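Local structure of beta-galactosidase (Bacillus circulans subsp. alkalophilus, 3TTY) at residues 157-160 / 161-164; 284-287 / 288-291; 330-333 / 334-337. The protein catalyses the hydrolysis of terminal beta-D-galactosyl residues in beta-galactosides and binds galactose in the pocket of its TIM-barrel domain. All coordinates share one frame; numbering follows the deposited sequence.

Interaction 1. Residues 157-160 / 161-164; sequences CDNC and EKQF. With ZN (zinc ion), chain G.
OD2 of the Asp158 carboxylate lies 3.7 Å from CE of Lys162, at the aliphatic end of that side chain. The two side chains run obliquely to one another. Their charged ends stay 4.5 Å apart (OD2 to NZ), beyond a salt bridge, so any attraction is probably modest. At the next residue, the Asn159 amide is joined to the same lysine by water: its OD1 accepts from a water at 2.7 Å, which in turn makes a weak bond with NZ. The other flat groups find their partners outside this turn: the Phe164 ring meets Tyr221 edge-to-face and Phe224 at an inclined angle, while Glu161 OE1 accepts a hydrogen bond from Ala199 N and forms a salt bridge with Lys107 of a second subunit. Lys162 reaches its partners because CG stands beside its own backbone N (chi1 -64°) and the extended chain then runs back along the helix, CG passing 3.2 Å from Asp158 O. Four backbone bonds, from Glu161 N to Cys157 O through Phe164 N to Cys160 O, form the first helical turns. Cys157 is the N-cap. With SG tucked between backbone N and carbonyl carbon (chi1 80°), its sulfur accepts from Cys160 N at 3.5 Å, nearly straight at 163°, which would help to stabilise a thiolate. That sulfur also binds zinc at 2.5 Å, and Cys160 SG binds it at 2.3 Å. Cys115 and Cys155 complete the four-cysteine site, in which a CxxC pair at a helix N-terminus supplies half the ligands.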
loop_
_atom_site.group_PDB
_atom_site.type_symbol
_atom_site.label_atom_id
_atom_site.label_comp_id
_atom_site.label_asym_id
_atom_site.label_seq_id
_atom_site.Cartn_x
_atom_site.Cartn_y
_atom_site.Cartn_z
ATOM N N CYS A 157 -10.168 -1.905 22.798
ATOM C CA CYS A 157 -9.508 -1.812 24.107
ATOM C C CYS A 157 -9.976 -2.916 25.072
ATOM O O CYS A 157 -10.877 -3.697 24.771
ATOM C CB CYS A 157 -9.724 -0.423 24.744
ATOM S SG CYS A 157 -11.359 -0.187 25.554
ATOM N N ASP A 158 -9.358 -2.974 26.238
ATOM C CA ASP A 158 -9.756 -3.933 27.262
ATOM C C ASP A 158 -11.221 -3.875 27.696
ATOM O O ASP A 158 -11.856 -4.910 27.908
ATOM C CB ASP A 158 -8.880 -3.765 28.485
ATOM C CG ASP A 158 -8.070 -4.979 28.749
ATOM O OD1 ASP A 158 -7.012 -5.122 28.089
ATOM O OD2 ASP A 158 -8.522 -5.806 29.581
ATOM N N ASN A 159 -11.749 -2.667 27.851
ATOM C CA ASN A 159 -13.135 -2.503 28.255
ATOM C C ASN A 159 -14.117 -2.995 27.200
ATOM O O ASN A 159 -15.128 -3.631 27.525
ATOM C CB ASN A 159 -13.405 -1.054 28.677
ATOM C CG ASN A 159 -12.718 -0.709 29.989
ATOM O OD1 ASN A 159 -12.468 -1.594 30.812
ATOM N ND2 ASN A 159 -12.392 0.557 30.185
ATOM N N CYS A 160 -13.820 -2.714 25.935
ATOM C CA CYS A 160 -14.652 -3.222 24.862
ATOM C C CYS A 160 -14.547 -4.733 24.833
ATOM O O CYS A 160 -15.539 -5.418 24.638
ATOM C CB CYS A 160 -14.265 -2.618 23.510
ATOM S SG CYS A 160 -14.881 -0.933 23.293
ATOM N N GLU A 161 -13.344 -5.252 25.054
ATOM C CA GLU A 161 -13.131 -6.690 24.985
ATOM C C GLU A 161 -13.947 -7.392 26.071
ATOM O O GLU A 161 -14.683 -8.344 25.787
ATOM C CB GLU A 161 -11.643 -7.028 25.107
ATOM C CG GLU A 161 -11.287 -8.420 24.652
ATOM C CD GLU A 161 -9.812 -8.554 24.320
ATOM O OE1 GLU A 161 -9.499 -8.809 23.134
ATOM O OE2 GLU A 161 -8.977 -8.402 25.245
ATOM N N LYS A 162 -13.841 -6.903 27.307
ATOM C CA LYS A 162 -14.630 -7.463 28.402
ATOM C C LYS A 162 -16.126 -7.326 28.153
ATOM O O LYS A 162 -16.911 -8.227 28.450
ATOM C CB LYS A 162 -14.299 -6.783 29.721
ATOM C CG LYS A 162 -12.875 -6.966 30.206
ATOM C CD LYS A 162 -12.735 -6.193 31.491
ATOM C CE LYS A 162 -11.304 -6.039 31.945
ATOM N NZ LYS A 162 -11.289 -5.017 33.041
ATOM N N GLN A 163 -16.527 -6.186 27.618
ATOM C CA GLN A 163 -17.945 -5.951 27.415
ATOM C C GLN A 163 -18.442 -6.785 26.228
ATOM O O GLN A 163 -19.580 -7.241 26.221
ATOM C CB GLN A 163 -18.226 -4.452 27.267
ATOM C CG GLN A 163 -19.695 -4.090 27.228
ATOM C CD GLN A 163 -20.495 -4.611 28.431
ATOM O OE1 GLN A 163 -19.979 -4.737 29.557
ATOM N NE2 GLN A 163 -21.769 -4.904 28.189
ATOM N N PHE A 164 -17.575 -7.018 25.246
ATOM C CA PHE A 164 -17.869 -7.969 24.174
ATOM C C PHE A 164 -18.332 -9.326 24.736
ATOM O O PHE A 164 -19.284 -9.934 24.238
ATOM C CB PHE A 164 -16.632 -8.175 23.292
ATOM C CG PHE A 164 -16.884 -9.010 22.054
ATOM C CD1 PHE A 164 -18.058 -8.862 21.316
ATOM C CD2 PHE A 164 -15.928 -9.914 21.607
ATOM C CE1 PHE A 164 -18.279 -9.620 20.160
ATOM C CE2 PHE A 164 -16.138 -10.663 20.456
ATOM C CZ PHE A 164 -17.311 -10.522 19.730
HETATM ZN ZN ZN G . -13.166 0.471 23.930
HETATM O O HOH W 1 -13.392 -2.430 33.186
#

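Interaction 2. Residues 284-287 / 288-291; sequences FSFT and AMAH
Phe286 and Met289 make the apolar part of this turn. The terminal methyl CE of Met289 rests 3.5 Å from CD1 of the phenyl ring and almost as near CE1, coming in obliquely along one side of the ring. Met289 leaves the helix with CG anti to its backbone N (chi1 -167°) and runs straight to the sulfur; the bend at chi3 (56°) then turns the methyl back to the aromatic ring three residues earlier. The polar side chains follow a second line. Thr287 and His291, one turn apart, run alongside each other, with OG1 of Thr287 3.8 Å from NE2 of His291. The imidazole instead leans on the backbone: CD2 sits 3.1 Å from Thr287 O, an approach oblique to the ring. Its other nitrogen, ND1, is hydrogen-bonded to Trp274 NE1, which probably helps to fix the rotation of the ring. Among main-chain bonds, Thr287 O also receives His291 N at 3.1 Å and 169°, so this carbonyl is approached by both the N-H and the ring of one histidine. Ala290 N bonds Phe286 O at 2.9 Å, and Met289 N bonds Ser285 O. The turn belongs to helix 284-296, which links strands 273-275 and 303-307 of the barrel in a beta-alpha-beta unit. Helix 423-435 covers one flank, where Ser285 OG is hydrogen-bonded to Asp432 and His428 and Met289 touches Tyr431; on another, Ala288 and His291 pack against helix 326-336.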
loop_
_atom_site.group_PDB
_atom_site.type_symbol
_atom_site.label_atom_id
_atom_site.label_comp_id
_atom_site.label_asym_id
_atom_site.label_seq_id
_atom_site.Cartn_x
_atom_site.Cartn_y
_atom_site.Cartn_z
ATOM N N PHE A 284 -24.537 10.533 -9.724
ATOM C CA PHE A 284 -25.694 11.277 -9.214
ATOM C C PHE A 284 -26.784 10.337 -8.684
ATOM O O PHE A 284 -27.465 10.662 -7.704
ATOM C CB PHE A 284 -26.245 12.236 -10.280
ATOM C CG PHE A 284 -25.169 13.030 -10.990
ATOM C CD1 PHE A 284 -25.217 13.220 -12.365
ATOM C CD2 PHE A 284 -24.100 13.577 -10.278
ATOM C CE1 PHE A 284 -24.232 13.946 -13.012
ATOM C CE2 PHE A 284 -23.101 14.302 -10.922
ATOM C CZ PHE A 284 -23.169 14.489 -12.288
ATOM N N SER A 285 -26.935 9.174 -9.321
ATOM C CA SER A 285 -27.930 8.190 -8.896
ATOM C C SER A 285 -27.524 7.551 -7.566
ATOM O O SER A 285 -28.374 7.075 -6.808
ATOM C CB SER A 285 -28.123 7.111 -9.963
ATOM O OG SER A 285 -26.920 6.401 -10.202
ATOM N N PHE A 286 -26.224 7.551 -7.284
ATOM C CA PHE A 286 -25.759 7.074 -5.997
ATOM C C PHE A 286 -26.128 8.018 -4.854
ATOM O O PHE A 286 -26.630 7.569 -3.821
ATOM C CB PHE A 286 -24.250 6.802 -5.972
ATOM C CG PHE A 286 -23.776 6.291 -4.642
ATOM C CD1 PHE A 286 -23.884 4.944 -4.327
ATOM C CD2 PHE A 286 -23.281 7.160 -3.684
ATOM C CE1 PHE A 286 -23.481 4.468 -3.086
ATOM C CE2 PHE A 286 -22.870 6.689 -2.442
ATOM C CZ PHE A 286 -22.975 5.340 -2.143
ATOM N N THR A 287 -25.878 9.317 -5.002
ATOM C CA THR A 287 -26.256 10.197 -3.901
ATOM C C THR A 287 -27.785 10.220 -3.731
ATOM O O THR A 287 -28.288 10.349 -2.618
ATOM C CB THR A 287 -25.555 11.613 -3.904
ATOM O OG1 THR A 287 -26.526 12.672 -3.957
ATOM C CG2 THR A 287 -24.565 11.750 -5.015
ATOM N N ALA A 288 -28.524 10.023 -4.816
ATOM C CA ALA A 288 -29.976 9.862 -4.705
ATOM C C ALA A 288 -30.327 8.599 -3.894
ATOM O O ALA A 288 -31.214 8.609 -3.029
ATOM C CB ALA A 288 -30.617 9.803 -6.095
ATOM N N MET A 289 -29.626 7.507 -4.178
ATOM C CA MET A 289 -29.827 6.268 -3.437
ATOM C C MET A 289 -29.533 6.458 -1.940
ATOM O O MET A 289 -30.215 5.878 -1.089
ATOM C CB MET A 289 -28.980 5.128 -4.030
ATOM C CG MET A 289 -29.367 3.746 -3.508
ATOM S SD MET A 289 -28.357 2.402 -4.150
ATOM C CE MET A 289 -26.714 2.958 -3.698
ATOM N N ALA A 290 -28.537 7.282 -1.620
ATOM C CA ALA A 290 -28.223 7.576 -0.215
ATOM C C ALA A 290 -29.303 8.405 0.517
ATOM O O ALA A 290 -29.679 8.081 1.648
ATOM C CB ALA A 290 -26.834 8.231 -0.084
ATOM N N HIS A 291 -29.799 9.469 -0.115
ATOM C CA HIS A 291 -30.893 10.229 0.475
ATOM C C HIS A 291 -32.055 9.268 0.663
ATOM O O HIS A 291 -32.730 9.266 1.699
ATOM C CB HIS A 291 -31.367 11.361 -0.445
ATOM C CG HIS A 291 -30.370 12.461 -0.660
ATOM N ND1 HIS A 291 -29.891 13.250 0.362
ATOM C CD2 HIS A 291 -29.810 12.941 -1.798
ATOM C CE1 HIS A 291 -29.056 14.148 -0.131
ATOM N NE2 HIS A 291 -28.993 13.981 -1.440
#

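Interaction 3. Residues 330-333 / 334-337; sequences WSYQ and AVAH
In the beta-alpha-beta unit formed by strand 303-307, helix 326-336 and strand 339-344 of the TIM barrel, Gln333 and His337 meet where the chain heads for the last barrel strand. His337 CD2 comes within 3.0 Å of Gln333 O, which lies at the edge of the imidazole, near its plane. CG beside the backbone N (chi1 -66°) brings the CD2 edge of the ring back to that carbonyl, to which His337 N adds a weak bond of 3.3 Å, its shorter one being to Ala334 O (2.9 Å). The two side chains cross, amide and ring planes 59° apart, and share one carboxylate: Glu618 takes Gln333 NE2 on OE1 and His337 NE2 on OE2. Without the imidazole, as with an alanine here, OE2 of Glu618 would probably lose this partner and a gap would open beside Ala288 and His291. Earlier in the turn, Ala336 N bonds Tyr332 O at 2.8 Å, and Val335 CG2 lies 3.4 Å from Ser331 O and 4.4 Å from Tyr332 CD1. Tyr332 packs against helix 371-386 and hydrogen-bonds Glu382 through OH. Strand 627-634 covers Val335 and Ala336, while helix 284-296 lies against the Ala334 and His337 side.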
loop_
_atom_site.group_PDB
_atom_site.type_symbol
_atom_site.label_atom_id
_atom_site.label_comp_id
_atom_site.label_asym_id
_atom_site.label_seq_id
_atom_site.Cartn_x
_atom_site.Cartn_y
_atom_site.Cartn_z
ATOM N N TRP A 330 -28.102 19.938 -5.984
ATOM C CA TRP A 330 -27.893 18.888 -4.986
ATOM C C TRP A 330 -28.675 19.092 -3.687
ATOM O O TRP A 330 -28.920 18.128 -2.955
ATOM C CB TRP A 330 -26.396 18.719 -4.695
ATOM C CG TRP A 330 -25.630 18.174 -5.853
ATOM C CD1 TRP A 330 -26.125 17.879 -7.084
ATOM C CD2 TRP A 330 -24.232 17.853 -5.891
ATOM N NE1 TRP A 330 -25.129 17.385 -7.889
ATOM C CE2 TRP A 330 -23.955 17.360 -7.184
ATOM C CE3 TRP A 330 -23.188 17.937 -4.958
ATOM C CZ2 TRP A 330 -22.680 16.953 -7.575
ATOM C CZ3 TRP A 330 -21.912 17.532 -5.347
ATOM C CH2 TRP A 330 -21.671 17.044 -6.646
ATOM N N SER A 331 -29.051 20.338 -3.400
ATOM C CA SER A 331 -29.942 20.634 -2.270
ATOM C C SER A 331 -31.364 20.167 -2.562
ATOM O O SER A 331 -31.983 19.513 -1.728
ATOM C CB SER A 331 -29.964 22.137 -1.935
ATOM O OG SER A 331 -28.673 22.632 -1.628
ATOM N N TYR A 332 -31.890 20.516 -3.737
ATOM C CA TYR A 332 -33.224 20.054 -4.110
ATOM C C TYR A 332 -33.266 18.549 -4.380
ATOM O O TYR A 332 -34.324 17.921 -4.261
ATOM C CB TYR A 332 -33.788 20.834 -5.296
ATOM C CG TYR A 332 -34.256 22.220 -4.922
ATOM C CD1 TYR A 332 -35.258 22.399 -3.977
ATOM C CD2 TYR A 332 -33.693 23.345 -5.506
ATOM C CE1 TYR A 332 -35.686 23.670 -3.616
ATOM C CE2 TYR A 332 -34.113 24.611 -5.155
ATOM C CZ TYR A 332 -35.107 24.764 -4.211
ATOM O OH TYR A 332 -35.529 26.021 -3.873
ATOM N N GLN A 333 -32.126 17.968 -4.739
ATOM C CA GLN A 333 -32.075 16.524 -4.870
ATOM C C GLN A 333 -32.358 15.882 -3.509
ATOM O O GLN A 333 -33.104 14.910 -3.425
ATOM C CB GLN A 333 -30.743 16.031 -5.444
ATOM C CG GLN A 333 -30.808 14.575 -5.922
ATOM C CD GLN A 333 -29.446 14.020 -6.288
ATOM O OE1 GLN A 333 -28.435 14.374 -5.675
ATOM N NE2 GLN A 333 -29.411 13.147 -7.297
ATOM N N ALA A 334 -31.775 16.434 -2.450
ATOM C CA ALA A 334 -32.049 15.948 -1.108
ATOM C C ALA A 334 -33.533 16.093 -0.780
ATOM O O ALA A 334 -34.182 15.139 -0.335
ATOM C CB ALA A 334 -31.208 16.670 -0.095
ATOM N N VAL A 335 -34.078 17.282 -1.017
ATOM C CA VAL A 335 -35.479 17.527 -0.709
ATOM C C VAL A 335 -36.376 16.545 -1.461
ATOM O O VAL A 335 -37.331 16.002 -0.902
ATOM C CB VAL A 335 -35.887 18.973 -1.055
ATOM C CG1 VAL A 335 -37.374 19.191 -0.760
ATOM C CG2 VAL A 335 -35.012 19.965 -0.287
ATOM N N ALA A 336 -36.044 16.320 -2.730
ATOM C CA ALA A 336 -36.772 15.406 -3.602
ATOM C C ALA A 336 -36.870 14.001 -3.001
ATOM O O ALA A 336 -37.809 13.258 -3.289
ATOM C CB ALA A 336 -36.082 15.338 -4.957
ATOM N N HIS A 337 -35.895 13.635 -2.174
ATOM C CA HIS A 337 -35.870 12.288 -1.619
ATOM C C HIS A 337 -36.295 12.193 -0.165
ATOM O O HIS A 337 -36.223 11.123 0.427
ATOM C CB HIS A 337 -34.528 11.608 -1.876
ATOM C CG HIS A 337 -34.272 11.355 -3.328
ATOM N ND1 HIS A 337 -34.908 10.353 -4.029
ATOM C CD2 HIS A 337 -33.495 12.005 -4.224
ATOM C CE1 HIS A 337 -34.513 10.380 -5.288
ATOM N NE2 HIS A 337 -33.653 11.370 -5.432
#

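How the interactions relate
Interactions 2 and 3 adjoin, their centres 10 Å apart on successive barrel helices. Gln333 bridges them: its NE2 lies 3.2 Å from Phe284 O in a probable hydrogen bond, and its OE1 is weakly bonded to Thr287 OG1. Beside it His291 CE1 packs 3.3 Å from Ala334 CB. The side chains of His291 and Trp330 both lie about 12 Å from a bound galactose; Asp275 and Glu307, at the ends of the strands 273-275 and 303-307 that helix 284-296 connects, line the galactose pocket. Interaction 1, with its zinc, stands apart: its centre is 37 Å from that of interaction 2 and 41 Å from that of interaction 3, across the chain's centre from the latter.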